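Local coordinates for envelope glycoprotein (PDB 5XEA), which probably attaches the virion to a receptor on the host cell and afterwards drives fusion of the viral and host membranes, at residues Thr43-Arg47 with Glu79-Gly84; Leu71-Pro75 with Thr183-Ser188; His87-Asp93 with Pro112-Pro118. One frame throughout, in Å; residues are numbered along the deposited sequence.

Contact 1 of 3, residues Thr43-Arg47 with Glu79-Gly84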
loop_
_atom_site.group_PDB
_atom_site.type_symbol
_atom_site.label_atom_id
_atom_site.label_comp_id
_atom_site.label_asym_id
_atom_site.label_seq_id
_atom_site.Cartn_x
_atom_site.Cartn_y
_atom_site.Cartn_z
ATOM N N THR B 43 -8.450 -17.991 -19.071
ATOM C CA THR B 43 -7.808 -19.201 -19.573
ATOM C C THR B 43 -6.667 -18.772 -20.482
ATOM O O THR B 43 -6.884 -18.029 -21.448
ATOM C CB THR B 43 -8.797 -20.097 -20.317
ATOM O OG1 THR B 43 -9.847 -20.475 -19.422
ATOM C CG2 THR B 43 -8.091 -21.354 -20.814
ATOM N N ALA B 44 -5.455 -19.211 -20.155
ATOM C CA ALA B 44 -4.277 -18.863 -20.939
ATOM C C ALA B 44 -3.493 -20.124 -21.258
ATOM O O ALA B 44 -3.208 -20.928 -20.366
ATOM C CB ALA B 44 -3.387 -17.858 -20.205
ATOM N N GLY B 45 -3.147 -20.291 -22.523
ATOM C CA GLY B 45 -2.401 -21.459 -22.957
ATOM C C GLY B 45 -1.279 -21.092 -23.904
ATOM O O GLY B 45 -1.366 -20.124 -24.659
ATOM N N TYR B 46 -0.207 -21.893 -23.851
ATOM C CA TYR B 46 0.951 -21.697 -24.712
ATOM C C TYR B 46 1.372 -23.029 -25.308
ATOM O O TYR B 46 1.133 -24.090 -24.728
ATOM C CB TYR B 46 2.143 -21.052 -23.962
ATOM C CG TYR B 46 2.768 -21.903 -22.877
ATOM C CD1 TYR B 46 3.850 -22.741 -23.150
ATOM C CD2 TYR B 46 2.284 -21.856 -21.573
ATOM C CE1 TYR B 46 4.410 -23.521 -22.157
ATOM C CE2 TYR B 46 2.839 -22.635 -20.577
ATOM C CZ TYR B 46 3.904 -23.464 -20.867
ATOM O OH TYR B 46 4.450 -24.231 -19.855
ATOM N N ARG B 47 2.003 -22.954 -26.475
ATOM C CA ARG B 47 2.546 -24.133 -27.141
ATOM C C ARG B 47 3.615 -23.675 -28.116
ATOM O O ARG B 47 3.378 -22.760 -28.915
ATOM C CB ARG B 47 1.450 -24.910 -27.870
ATOM C CG ARG B 47 1.948 -26.114 -28.693
ATOM C CD ARG B 47 0.738 -26.917 -29.144
ATOM N NE ARG B 47 -0.125 -26.106 -29.991
ATOM C CZ ARG B 47 -1.358 -26.435 -30.358
ATOM N NH1 ARG B 47 -1.893 -27.581 -29.959
ATOM N NH2 ARG B 47 -2.045 -25.609 -31.140
ATOM N N GLU B 79 -9.346 -24.898 -29.373
ATOM C CA GLU B 79 -8.354 -25.644 -28.607
ATOM C C GLU B 79 -8.302 -25.145 -27.173
ATOM O O GLU B 79 -8.362 -25.933 -26.224
ATOM C CB GLU B 79 -6.971 -25.528 -29.264
ATOM C CG GLU B 79 -6.765 -26.388 -30.506
ATOM C CD GLU B 79 -5.324 -26.355 -31.017
ATOM O OE1 GLU B 79 -4.907 -25.336 -31.611
ATOM O OE2 GLU B 79 -4.609 -27.352 -30.808
ATOM N N LEU B 80 -8.191 -23.828 -26.998
ATOM C CA LEU B 80 -8.066 -23.258 -25.656
ATOM C C LEU B 80 -9.235 -23.675 -24.774
ATOM O O LEU B 80 -9.046 -24.084 -23.619
ATOM C CB LEU B 80 -7.968 -21.734 -25.749
ATOM C CG LEU B 80 -7.384 -21.035 -24.523
ATOM C CD1 LEU B 80 -6.210 -21.823 -23.995
ATOM C CD2 LEU B 80 -6.961 -19.628 -24.880
ATOM N N LEU B 81 -10.455 -23.602 -25.316
ATOM C CA LEU B 81 -11.634 -24.056 -24.587
ATOM C C LEU B 81 -11.481 -25.503 -24.131
ATOM O O LEU B 81 -11.757 -25.835 -22.972
ATOM C CB LEU B 81 -12.882 -23.879 -25.454
ATOM C CG LEU B 81 -13.480 -22.467 -25.444
ATOM C CD1 LEU B 81 -14.463 -22.263 -26.588
ATOM C CD2 LEU B 81 -14.153 -22.164 -24.103
ATOM N N LEU B 82 -11.009 -26.381 -25.021
ATOM C CA LEU B 82 -10.833 -27.775 -24.633
ATOM C C LEU B 82 -9.709 -27.922 -23.617
ATOM O O LEU B 82 -9.808 -28.729 -22.685
ATOM C CB LEU B 82 -10.573 -28.634 -25.871
ATOM C CG LEU B 82 -10.225 -30.107 -25.632
ATOM C CD1 LEU B 82 -11.274 -30.807 -24.782
ATOM C CD2 LEU B 82 -10.025 -30.838 -26.970
ATOM N N TRP B 83 -8.633 -27.141 -23.774
ATOM C CA TRP B 83 -7.545 -27.190 -22.802
ATOM C C TRP B 83 -8.032 -26.784 -21.421
ATOM O O TRP B 83 -7.722 -27.444 -20.423
ATOM C CB TRP B 83 -6.395 -26.274 -23.231
ATOM C CG TRP B 83 -5.600 -26.713 -24.441
ATOM C CD1 TRP B 83 -5.942 -27.668 -25.367
ATOM C CD2 TRP B 83 -4.329 -26.187 -24.855
ATOM N NE1 TRP B 83 -4.956 -27.761 -26.327
ATOM C CE2 TRP B 83 -3.956 -26.869 -26.032
ATOM C CE3 TRP B 83 -3.470 -25.209 -24.340
ATOM C CZ2 TRP B 83 -2.765 -26.598 -26.707
ATOM C CZ3 TRP B 83 -2.282 -24.940 -25.013
ATOM C CH2 TRP B 83 -1.942 -25.639 -26.182
ATOM N N GLY B 84 -8.801 -25.698 -21.346
ATOM C CA GLY B 84 -9.267 -25.218 -20.051
ATOM C C GLY B 84 -10.140 -26.227 -19.324
ATOM O O GLY B 84 -9.958 -26.485 -18.128
#
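Trp83 reaches from the helical segment 79-84 to the strand 43-47 with the rim of its indole, and this rim makes the tight part of the contact. Trp83 CZ3 lies 3.5 Å from Tyr46 O, while the same edge runs along Gly45, whose CA stands 4.0 Å from Trp83 CZ3. With no side chain at Gly45, the ring can come this close to the backbone. Leu80 works beside it: with CG anti to the backbone N (chi1 -161°), its branch reaches down to the strand. There Leu80 CD1 touches Gly45 N at 3.7 Å and also packs against Thr43 CG2, the leucine and the threonine lying alongside one another, pointing opposite ways. At the last turn of the segment, Gly84 offers its CA to the same threonine methyl.

Toward Glu79, which is partly exposed, the chemistry changes from packing to charge. Arg47, bent at its third torsion, presents its guanidinium end-on: Arg47 NH1 meets Glu79 OE2 at 2.9 Å and Arg47 NH2 meets Glu79 OE1 at 2.9 Å, each on the syn side of the carboxylate. The two planes are 39° apart, so this paired salt bridge is twisted rather than flat. One guanidinium face is backed by the indole rim, with Trp83 CZ2 3.5 Å from Arg47 NH1 and the planes nearly perpendicular, while NE is held separately by the carbonyl of Tyr73. Leu81 and Leu82, turned from the strand, are exposed, though they still brush Leu190 and Trp116.

The geometry is that of a short helix, 77-86, laid across a strand of an antiparallel sheet, the two axes 8.5 Å apart and 108° from one another, in a protein of the baculovirus gp64 family.

Contact 2 of 3, residues Leu71-Pro75 with Thr183-Ser188. With NAG (2-acetamido-2-deoxy-beta-D-glucopyranose), chain E.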
loop_
_atom_site.group_PDB
_atom_site.type_symbol
_atom_site.label_atom_id
_atom_site.label_comp_id
_atom_site.label_asym_id
_atom_site.label_seq_id
_atom_site.Cartn_x
_atom_site.Cartn_y
_atom_site.Cartn_z
ATOM N N LEU B 71 9.346 -22.495 -32.898
ATOM C CA LEU B 71 8.187 -22.176 -33.723
ATOM C C LEU B 71 6.954 -22.161 -32.835
ATOM O O LEU B 71 6.660 -23.158 -32.170
ATOM C CB LEU B 71 8.032 -23.205 -34.854
ATOM C CG LEU B 71 9.198 -23.264 -35.827
ATOM C CD1 LEU B 71 8.998 -24.406 -36.811
ATOM C CD2 LEU B 71 9.344 -21.935 -36.559
ATOM N N HIS B 72 6.239 -21.044 -32.811
ATOM C CA HIS B 72 5.080 -20.910 -31.928
ATOM C C HIS B 72 3.822 -21.474 -32.577
ATOM O O HIS B 72 3.559 -21.210 -33.750
ATOM C CB HIS B 72 4.868 -19.452 -31.566
ATOM C CG HIS B 72 6.035 -18.851 -30.858
ATOM N ND1 HIS B 72 6.646 -19.471 -29.788
ATOM C CD2 HIS B 72 6.720 -17.703 -31.079
ATOM C CE1 HIS B 72 7.652 -18.722 -29.370
ATOM N NE2 HIS B 72 7.715 -17.641 -30.132
ATOM N N TYR B 73 3.052 -22.252 -31.811
ATOM C CA TYR B 73 1.757 -22.777 -32.249
ATOM C C TYR B 73 0.702 -22.478 -31.190
ATOM O O TYR B 73 0.146 -23.395 -30.576
ATOM C CB TYR B 73 1.818 -24.283 -32.515
ATOM C CG TYR B 73 2.737 -24.683 -33.644
ATOM C CD1 TYR B 73 2.236 -24.938 -34.920
ATOM C CD2 TYR B 73 4.108 -24.823 -33.433
ATOM C CE1 TYR B 73 3.078 -25.312 -35.960
ATOM C CE2 TYR B 73 4.945 -25.175 -34.454
ATOM C CZ TYR B 73 4.431 -25.426 -35.721
ATOM O OH TYR B 73 5.285 -25.795 -36.743
ATOM N N PRO B 74 0.402 -21.205 -30.951
ATOM C CA PRO B 74 -0.559 -20.862 -29.910
ATOM C C PRO B 74 -1.887 -21.544 -30.178
ATOM O O PRO B 74 -2.288 -21.683 -31.341
ATOM C CB PRO B 74 -0.680 -19.335 -30.034
ATOM C CG PRO B 74 -0.337 -19.075 -31.467
ATOM C CD PRO B 74 0.770 -20.037 -31.770
ATOM N N PRO B 75 -2.584 -22.008 -29.139
ATOM C CA PRO B 75 -3.854 -22.712 -29.368
ATOM C C PRO B 75 -4.907 -21.791 -29.959
ATOM O O PRO B 75 -4.955 -20.593 -29.673
ATOM C CB PRO B 75 -4.256 -23.204 -27.971
ATOM C CG PRO B 75 -3.539 -22.279 -27.018
ATOM C CD PRO B 75 -2.269 -21.864 -27.700
ATOM N N THR B 183 -4.415 -13.770 -29.360
ATOM C CA THR B 183 -3.229 -14.593 -29.480
ATOM C C THR B 183 -2.022 -13.680 -29.575
ATOM O O THR B 183 -2.075 -12.635 -30.228
ATOM C CB THR B 183 -3.330 -15.491 -30.702
ATOM O OG1 THR B 183 -4.310 -16.509 -30.455
ATOM C CG2 THR B 183 -1.995 -16.129 -31.017
ATOM N N GLU B 184 -0.938 -14.076 -28.913
ATOM C CA GLU B 184 0.272 -13.261 -28.880
ATOM C C GLU B 184 1.477 -14.178 -28.726
ATOM O O GLU B 184 1.683 -14.757 -27.658
ATOM C CB GLU B 184 0.192 -12.246 -27.739
ATOM C CG GLU B 184 1.283 -11.202 -27.760
ATOM C CD GLU B 184 1.035 -10.106 -26.733
ATOM O OE1 GLU B 184 -0.038 -10.131 -26.084
ATOM O OE2 GLU B 184 1.911 -9.224 -26.580
ATOM N N LYS B 185 2.262 -14.314 -29.795
ATOM C CA LYS B 185 3.480 -15.135 -29.831
ATOM C C LYS B 185 3.082 -16.575 -29.532
ATOM O O LYS B 185 2.339 -17.154 -30.341
ATOM C CB LYS B 185 4.518 -14.513 -28.893
ATOM C CG LYS B 185 4.816 -13.060 -29.129
ATOM C CD LYS B 185 6.215 -12.746 -28.657
ATOM C CE LYS B 185 6.527 -11.268 -28.630
ATOM N NZ LYS B 185 5.904 -10.620 -27.423
ATOM N N ASP B 186 3.522 -17.176 -28.420
ATOM C CA ASP B 186 3.239 -18.559 -28.070
ATOM C C ASP B 186 1.928 -18.742 -27.307
ATOM O O ASP B 186 1.443 -19.876 -27.213
ATOM C CB ASP B 186 4.410 -19.094 -27.234
ATOM C CG ASP B 186 4.678 -18.258 -25.979
ATOM O OD1 ASP B 186 4.491 -17.011 -26.018
ATOM O OD2 ASP B 186 5.066 -18.868 -24.941
ATOM N N PHE B 187 1.345 -17.660 -26.785
ATOM C CA PHE B 187 0.184 -17.696 -25.913
ATOM C C PHE B 187 -1.085 -17.333 -26.673
ATOM O O PHE B 187 -1.084 -16.480 -27.565
ATOM C CB PHE B 187 0.356 -16.716 -24.735
ATOM C CG PHE B 187 0.814 -17.367 -23.456
ATOM C CD1 PHE B 187 -0.098 -17.861 -22.546
ATOM C CD2 PHE B 187 2.163 -17.497 -23.172
ATOM C CE1 PHE B 187 0.323 -18.462 -21.358
ATOM C CE2 PHE B 187 2.596 -18.107 -21.998
ATOM C CZ PHE B 187 1.676 -18.588 -21.095
ATOM N N SER B 188 -2.177 -17.977 -26.284
ATOM C CA SER B 188 -3.506 -17.422 -26.505
ATOM C C SER B 188 -4.202 -17.234 -25.163
ATOM O O SER B 188 -3.907 -17.935 -24.189
ATOM C CB SER B 188 -4.343 -18.319 -27.429
ATOM O OG SER B 188 -3.723 -18.429 -28.703
HETATM C C1 NAG E . -0.726 -4.365 -23.548
HETATM C C2 NAG E . -0.320 -3.714 -24.876
HETATM C C3 NAG E . -1.324 -4.056 -25.985
HETATM C C4 NAG E . -1.582 -5.556 -26.061
HETATM C C5 NAG E . -2.011 -6.036 -24.674
HETATM C C6 NAG E . -2.234 -7.525 -24.560
HETATM C C7 NAG E . 0.952 -1.631 -24.625
HETATM C C8 NAG E . 0.874 -0.145 -24.469
HETATM N N2 NAG E . -0.217 -2.272 -24.719
HETATM O O3 NAG E . -0.836 -3.572 -27.233
HETATM O O4 NAG E . -2.584 -5.796 -27.047
HETATM O O5 NAG E . -0.967 -5.740 -23.742
HETATM O O6 NAG E . -1.001 -8.203 -24.367
HETATM O O7 NAG E . 2.026 -2.226 -24.666
#
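His72 opens the contact by laying one face of its imidazole over the backbone of the turn: Asp186 N sits 3.9 Å above the His72 ring plane, toward the rim. His72 ND1 passes 3.4 Å from Asp186 CB but is hydrogen-bonded to Thr48 OG1 on strand 40-56.

Pro74 is the wedge. Pro74 CG presses on Thr183 CG2 at 3.4 Å, closer than carbons usually pack, and also meets the carbonyl oxygen of Lys185. Pro74 CA turns to Asp186 O at 3.5 Å in a CA-H...O contact, and CB rests against the hydroxyl of Ser188. One pyrrolidine thus touches the turn and both strands flanking it.

At Pro75 the contact becomes polar. Ser188 OG, placed anti to its own carbonyl carbon (chi1 -61°), donates to Pro75 O at 2.7 Å from within the carbonyl plane. Thr183 OG1 lies 2.7 Å from Ser188 OG, so the two hydroxyls and the carbonyl form a short polar row beside the apolar proline edge. On the other side of the hairpin Glu184 OE1 accepts a hydrogen bond from O6 of a protein-linked N-acetylglucosamine, 2.8 Å away.

What the prolines cover is a two-residue beta hairpin, closed by a type II' turn from Glu184 to Phe187 that joins strands 180-184 and 187-192.

Contact 3 of 3, residues His87-Asp93 with Pro112-Pro118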
loop_
_atom_site.group_PDB
_atom_site.type_symbol
_atom_site.label_atom_id
_atom_site.label_comp_id
_atom_site.label_asym_id
_atom_site.label_seq_id
_atom_site.Cartn_x
_atom_site.Cartn_y
_atom_site.Cartn_z
ATOM N N HIS B 87 -8.034 -29.358 -18.568
ATOM C CA HIS B 87 -6.828 -29.042 -17.800
ATOM C C HIS B 87 -5.631 -29.804 -18.350
ATOM O O HIS B 87 -4.814 -30.343 -17.600
ATOM C CB HIS B 87 -7.016 -29.315 -16.305
ATOM C CG HIS B 87 -8.126 -28.520 -15.685
ATOM N ND1 HIS B 87 -8.031 -27.164 -15.459
ATOM C CD2 HIS B 87 -9.354 -28.889 -15.253
ATOM C CE1 HIS B 87 -9.153 -26.731 -14.915
ATOM N NE2 HIS B 87 -9.972 -27.758 -14.777
ATOM N N GLN B 88 -5.539 -29.853 -19.677
ATOM C CA GLN B 88 -4.431 -30.488 -20.380
ATOM C C GLN B 88 -4.115 -29.690 -21.636
ATOM O O GLN B 88 -4.951 -28.941 -22.142
ATOM C CB GLN B 88 -4.744 -31.942 -20.761
ATOM C CG GLN B 88 -4.740 -32.910 -19.601
ATOM C CD GLN B 88 -4.710 -34.350 -20.076
ATOM O OE1 GLN B 88 -3.647 -34.983 -20.140
ATOM N NE2 GLN B 88 -5.878 -34.870 -20.436
ATOM N N CYS B 89 -2.895 -29.863 -22.141
ATOM C CA CYS B 89 -2.482 -29.231 -23.383
ATOM C C CYS B 89 -2.078 -30.303 -24.389
ATOM O O CYS B 89 -1.783 -31.448 -24.033
ATOM C CB CYS B 89 -1.322 -28.237 -23.149
ATOM S SG CYS B 89 0.278 -28.913 -22.498
ATOM N N SER B 90 -2.063 -29.924 -25.658
ATOM C CA SER B 90 -1.661 -30.833 -26.717
ATOM C C SER B 90 -0.351 -30.376 -27.352
ATOM O O SER B 90 0.051 -29.216 -27.240
ATOM C CB SER B 90 -2.749 -30.948 -27.789
ATOM O OG SER B 90 -2.954 -29.708 -28.432
ATOM N N TYR B 91 0.297 -31.304 -28.053
ATOM C CA TYR B 91 1.551 -31.007 -28.724
ATOM C C TYR B 91 1.772 -32.040 -29.830
ATOM O O TYR B 91 1.058 -33.044 -29.922
ATOM C CB TYR B 91 2.703 -30.967 -27.718
ATOM C CG TYR B 91 2.920 -32.246 -26.928
ATOM C CD1 TYR B 91 3.785 -33.234 -27.399
ATOM C CD2 TYR B 91 2.283 -32.462 -25.700
ATOM C CE1 TYR B 91 4.005 -34.403 -26.680
ATOM C CE2 TYR B 91 2.502 -33.638 -24.969
ATOM C CZ TYR B 91 3.369 -34.603 -25.469
ATOM O OH TYR B 91 3.609 -35.778 -24.781
ATOM N N GLY B 92 2.778 -31.775 -30.677
ATOM C CA GLY B 92 3.031 -32.594 -31.849
ATOM C C GLY B 92 3.961 -33.760 -31.572
ATOM O O GLY B 92 4.357 -34.028 -30.439
ATOM N N ASP B 93 4.303 -34.477 -32.646
ATOM C CA ASP B 93 5.264 -35.567 -32.533
ATOM C C ASP B 93 6.651 -35.024 -32.217
ATOM O O ASP B 93 7.033 -33.942 -32.662
ATOM C CB ASP B 93 5.317 -36.383 -33.830
ATOM C CG ASP B 93 4.030 -37.161 -34.084
ATOM O OD1 ASP B 93 3.466 -37.715 -33.112
ATOM O OD2 ASP B 93 3.582 -37.209 -35.253
ATOM N N PRO B 112 0.259 -29.779 -34.457
ATOM C CA PRO B 112 0.597 -29.498 -33.058
ATOM C C PRO B 112 -0.337 -30.128 -32.039
ATOM O O PRO B 112 -0.174 -29.859 -30.846
ATOM C CB PRO B 112 0.499 -27.969 -33.007
ATOM C CG PRO B 112 -0.600 -27.645 -33.981
ATOM C CD PRO B 112 -0.492 -28.677 -35.083
ATOM N N ALA B 113 -1.294 -30.957 -32.455
ATOM C CA ALA B 113 -2.299 -31.501 -31.541
ATOM C C ALA B 113 -2.413 -33.026 -31.726
ATOM O O ALA B 113 -3.437 -33.547 -32.170
ATOM C CB ALA B 113 -3.646 -30.804 -31.770
ATOM N N LYS B 114 -1.356 -33.761 -31.362
ATOM C CA LYS B 114 -1.346 -35.222 -31.444
ATOM C C LYS B 114 -1.213 -35.917 -30.099
ATOM O O LYS B 114 -1.734 -37.021 -29.942
ATOM C CB LYS B 114 -0.206 -35.714 -32.354
ATOM C CG LYS B 114 -0.332 -35.236 -33.796
ATOM C CD LYS B 114 0.729 -35.832 -34.704
ATOM C CE LYS B 114 0.281 -37.154 -35.307
ATOM N NZ LYS B 114 1.262 -37.628 -36.322
ATOM N N HIS B 115 -0.541 -35.308 -29.128
ATOM C CA HIS B 115 -0.386 -35.878 -27.799
ATOM C C HIS B 115 -1.003 -34.935 -26.771
ATOM O O HIS B 115 -1.295 -33.771 -27.068
ATOM C CB HIS B 115 1.089 -36.143 -27.510
ATOM C CG HIS B 115 1.750 -36.962 -28.579
ATOM N ND1 HIS B 115 1.651 -38.335 -28.622
ATOM C CD2 HIS B 115 2.461 -36.594 -29.673
ATOM C CE1 HIS B 115 2.309 -38.778 -29.677
ATOM N NE2 HIS B 115 2.807 -37.745 -30.332
ATOM N N TRP B 116 -1.238 -35.465 -25.565
ATOM C CA TRP B 116 -1.852 -34.723 -24.473
ATOM C C TRP B 116 -1.110 -34.992 -23.171
ATOM O O TRP B 116 -0.614 -36.096 -22.928
ATOM C CB TRP B 116 -3.342 -35.090 -24.292
ATOM C CG TRP B 116 -4.195 -34.650 -25.432
ATOM C CD1 TRP B 116 -4.456 -35.346 -26.575
ATOM C CD2 TRP B 116 -4.890 -33.400 -25.555
ATOM N NE1 TRP B 116 -5.270 -34.610 -27.403
ATOM C CE2 TRP B 116 -5.552 -33.410 -26.801
ATOM C CE3 TRP B 116 -5.008 -32.272 -24.737
ATOM C CZ2 TRP B 116 -6.327 -32.341 -27.246
ATOM C CZ3 TRP B 116 -5.778 -31.209 -25.181
ATOM C CH2 TRP B 116 -6.428 -31.252 -26.424
ATOM N N ALA B 117 -1.063 -33.968 -22.332
ATOM C CA ALA B 117 -0.424 -34.039 -21.026
ATOM C C ALA B 117 -0.917 -32.852 -20.202
ATOM O O ALA B 117 -1.400 -31.868 -20.770
ATOM C CB ALA B 117 1.113 -34.031 -21.152
ATOM N N PRO B 118 -0.827 -32.928 -18.868
ATOM C CA PRO B 118 -1.174 -31.740 -18.070
ATOM C C PRO B 118 -0.256 -30.569 -18.366
ATOM O O PRO B 118 -0.689 -29.411 -18.317
ATOM C CB PRO B 118 -1.018 -32.217 -16.617
ATOM C CG PRO B 118 -0.708 -33.705 -16.693
ATOM C CD PRO B 118 -0.213 -33.991 -18.048
HETATM O O HOH W 1 -2.799 -28.762 -16.576
#
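Strands 89-91 and 115-117 run antiparallel, with 145° between their directions, and Tyr91 O accepts from both Lys114 N and His115 N, each at 2.9 Å, which makes a classic beta bulge. At the end of the ribbon away from the bulge, a water donates to both His87 O and Pro118 O.

On one face of the ribbon, Ser90 CB stands almost exactly over the centre of the six-membered ring of Trp116, 3.7 Å from its centroid, in a CH-pi contact. Gln88 O lies at the edge of the same indole, whose ring also meets Trp83 of the preceding helix. On the opposite face, His115 CB sits over the Tyr91 ring at 3.6 Å from the centroid. The phenol occupies the position between backbone N and carbonyl carbon (chi1 59°), which brings it back across the neighbouring strand, with its edge near Ala117 CB. The Tyr91 and His115 rings, roughly parallel, are displaced so far that little of one faces the other. Cys89, on this face too, is joined by a disulfide to Cys142 of strand 133-156.

Beyond the bulge, Asp93 divides its carboxylate between two basic side chains. His115 NE2 reaches Asp93 OD1 from the anti side at 2.9 Å, and Lys114, kinked at chi3 (89°), brings NZ to the syn side of Asp93 OD2 at 2.6 Å. By placing Lys114 and His115 against the same carbonyl, the bulge sets both beside this acid. The carboxylate would probably favour a protonated imidazole, an effect that the nearby ammonium should partly offset.

In the fold
All three contacts gather on the same side of the chain's centre, but they differ in burial and in chemistry. Contact 1 is the buried one, joining indole and leucine packing to a salt bridge. Strand 40-56 ties it to contact 2, for Gly45 O bonds to Ser188 N and Tyr46 packs on Phe187. Contact 2, partly buried, reaches the same antiparallel sheet but relies on proline packing, a histidine face and a serine hydroxyl. Contact 3, also partly buried, lies in a separate two-stranded ribbon that follows helix 77-86, and relies on backbone bonds and a shared carboxylate. Trp83 CB packs on Gln88 O, joining contacts 1 and 3, whereas contacts 2 and 3 meet lightly, through Tyr73 and Pro112.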